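Local coordinates for ENT (Trypanosoma brucei brucei, PDB 5ZX1), which is of unknown function but contains an ENT domain, the all-helical module of EMSY-like proteins, and may act in transcription or chromatin regulation, at residues 50-55 with 65-70. Sequence-based numbering, arbitrary orientation.
Sequences RVLCMH and RRILED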
loop_
_atom_site.group_PDB
_atom_site.type_symbol
_atom_site.label_atom_id
_atom_site.label_comp_id
_atom_site.label_asym_id
_atom_site.label_seq_id
_atom_site.Cartn_x
_atom_site.Cartn_y
_atom_site.Cartn_z
ATOM N N ARG A 50 -1.680 1.775 1.682
ATOM C CA ARG A 50 -2.089 2.622 2.802
ATOM C C ARG A 50 -1.253 3.885 2.825
ATOM O O ARG A 50 -1.763 5.016 2.813
ATOM C CB ARG A 50 -1.956 1.872 4.131
ATOM C CG ARG A 50 -2.731 0.573 4.161
ATOM C CD ARG A 50 -2.151 -0.400 5.170
ATOM N NE ARG A 50 -1.964 0.245 6.458
ATOM C CZ ARG A 50 -2.944 0.541 7.306
ATOM N NH1 ARG A 50 -4.210 0.265 7.013
ATOM N NH2 ARG A 50 -2.646 1.141 8.445
ATOM N N VAL A 51 0.047 3.660 2.833
ATOM C CA VAL A 51 1.028 4.709 2.873
ATOM C C VAL A 51 0.951 5.665 1.665
ATOM O O VAL A 51 1.045 6.881 1.823
ATOM C CB VAL A 51 2.409 4.045 3.008
ATOM C CG1 VAL A 51 3.464 4.880 2.414
ATOM C CG2 VAL A 51 2.700 3.769 4.458
ATOM N N LEU A 52 0.767 5.148 0.459
ATOM C CA LEU A 52 0.645 6.057 -0.677
ATOM C C LEU A 52 -0.652 6.868 -0.575
ATOM O O LEU A 52 -0.733 8.002 -1.068
ATOM C CB LEU A 52 0.704 5.294 -2.002
ATOM C CG LEU A 52 2.097 4.757 -2.324
ATOM C CD1 LEU A 52 2.228 4.304 -3.780
ATOM C CD2 LEU A 52 3.163 5.785 -1.965
ATOM N N CYS A 53 -1.657 6.302 0.086
ATOM C CA CYS A 53 -2.898 7.032 0.316
ATOM C C CYS A 53 -2.768 8.043 1.462
ATOM O O CYS A 53 -3.466 9.054 1.485
ATOM C CB CYS A 53 -4.035 6.061 0.605
ATOM S SG CYS A 53 -4.482 5.077 -0.797
ATOM N N MET A 54 -1.888 7.777 2.418
ATOM C CA MET A 54 -1.662 8.742 3.481
ATOM C C MET A 54 -1.078 10.029 2.923
ATOM O O MET A 54 -1.351 11.118 3.431
ATOM C CB MET A 54 -0.730 8.179 4.538
ATOM C CG MET A 54 -1.360 7.148 5.433
ATOM S SD MET A 54 -0.078 6.554 6.557
ATOM C CE MET A 54 -0.956 5.252 7.433
ATOM N N HIS A 55 -0.278 9.901 1.874
ATOM C CA HIS A 55 0.398 11.053 1.288
ATOM C C HIS A 55 -0.447 11.802 0.277
ATOM O O HIS A 55 -0.291 13.007 0.117
ATOM C CB HIS A 55 1.694 10.619 0.614
ATOM C CG HIS A 55 2.862 10.552 1.538
ATOM N ND1 HIS A 55 3.248 9.389 2.171
ATOM C CD2 HIS A 55 3.751 11.502 1.933
ATOM C CE1 HIS A 55 4.319 9.621 2.913
ATOM N NE2 HIS A 55 4.645 10.897 2.780
ATOM N N ARG A 65 1.081 5.804 -8.948
ATOM C CA ARG A 65 0.356 4.802 -9.737
ATOM C C ARG A 65 1.344 3.807 -10.337
ATOM O O ARG A 65 1.115 2.591 -10.338
ATOM C CB ARG A 65 -0.467 5.459 -10.851
ATOM C CG ARG A 65 -1.645 6.270 -10.343
ATOM C CD ARG A 65 -2.662 6.576 -11.458
ATOM N NE ARG A 65 -2.053 7.274 -12.598
ATOM C CZ ARG A 65 -1.670 8.553 -12.598
ATOM N NH1 ARG A 65 -1.821 9.308 -11.513
ATOM N NH2 ARG A 65 -1.118 9.087 -13.688
ATOM N N ARG A 66 2.460 4.326 -10.828
ATOM C CA ARG A 66 3.468 3.468 -11.443
ATOM C C ARG A 66 4.136 2.548 -10.435
ATOM O O ARG A 66 4.596 1.472 -10.791
ATOM C CB ARG A 66 4.529 4.311 -12.148
ATOM C CG ARG A 66 3.983 5.075 -13.324
ATOM C CD ARG A 66 5.093 5.647 -14.183
ATOM N NE ARG A 66 4.558 6.173 -15.433
ATOM C CZ ARG A 66 5.230 6.968 -16.253
ATOM N NH1 ARG A 66 6.483 7.316 -15.956
ATOM N NH2 ARG A 66 4.651 7.406 -17.373
ATOM N N ILE A 67 4.221 2.977 -9.185
ATOM C CA ILE A 67 4.804 2.123 -8.158
ATOM C C ILE A 67 3.862 0.963 -7.872
ATOM O O ILE A 67 4.284 -0.183 -7.758
ATOM C CB ILE A 67 5.102 2.901 -6.891
ATOM C CG1 ILE A 67 6.310 3.808 -7.115
ATOM C CG2 ILE A 67 5.330 1.939 -5.729
ATOM C CD1 ILE A 67 6.465 4.856 -6.040
ATOM N N LEU A 68 2.575 1.263 -7.786
ATOM C CA LEU A 68 1.602 0.217 -7.539
ATOM C C LEU A 68 1.572 -0.751 -8.708
ATOM O O LEU A 68 1.585 -1.962 -8.518
ATOM C CB LEU A 68 0.210 0.808 -7.286
ATOM C CG LEU A 68 0.050 1.559 -5.962
ATOM C CD1 LEU A 68 -1.373 2.068 -5.798
ATOM C CD2 LEU A 68 0.439 0.673 -4.792
ATOM N N GLU A 69 1.540 -0.211 -9.920
ATOM C CA GLU A 69 1.491 -1.024 -11.130
ATOM C C GLU A 69 2.719 -1.932 -11.244
ATOM O O GLU A 69 2.607 -3.095 -11.624
ATOM C CB GLU A 69 1.377 -0.126 -12.362
ATOM C CG GLU A 69 1.433 -0.894 -13.688
ATOM C CD GLU A 69 1.465 0.007 -14.931
ATOM O OE1 GLU A 69 1.308 -0.544 -16.050
ATOM O OE2 GLU A 69 1.639 1.248 -14.805
ATOM N N ASP A 70 3.891 -1.413 -10.902
ATOM C CA ASP A 70 5.109 -2.204 -11.021
ATOM C C ASP A 70 5.159 -3.324 -9.983
ATOM O O ASP A 70 5.564 -4.438 -10.292
ATOM C CB ASP A 70 6.346 -1.308 -10.894
ATOM C CG ASP A 70 6.576 -0.461 -12.141
ATOM O OD1 ASP A 70 5.894 -0.718 -13.160
ATOM O OD2 ASP A 70 7.428 0.462 -12.109
#
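Leu52 and Leu68 have the nearest CA atoms of segments 50-55 and 65-70, 9.1 Å apart. The two segments run in roughly opposite directions. The first lies near the end of the long helix 30-56, and the second on the next helix, 62-74. The pair forms a helical hairpin within the all-alpha ENT domain. Contact between the segments is slight, with 112 Å² buried in total, and no hydrogen bond crosses it. Leu52 does most of the work. It reaches across with a single methyl, CD1. This carbon lies anti to CA (chi2 -166°), at the far end of an extended branch, and meets Leu68 and Ile67. The two leucine side chains point at each other's helix and lie side by side. CD1 of Leu52 lies 4.1 Å from CG of Leu68 and 4.2 Å from its CD2, so it rests against the branch point of Leu68. Leu60, in the loop between the helices, touches both leucines. Leu68 is buried and also packs on Tyr45, while Ile67 packs on Leu48, both earlier in helix 30-56. Ile67 gives the looser edge: its branch methyl CG2 is 4.4 Å from CD1 of Leu52.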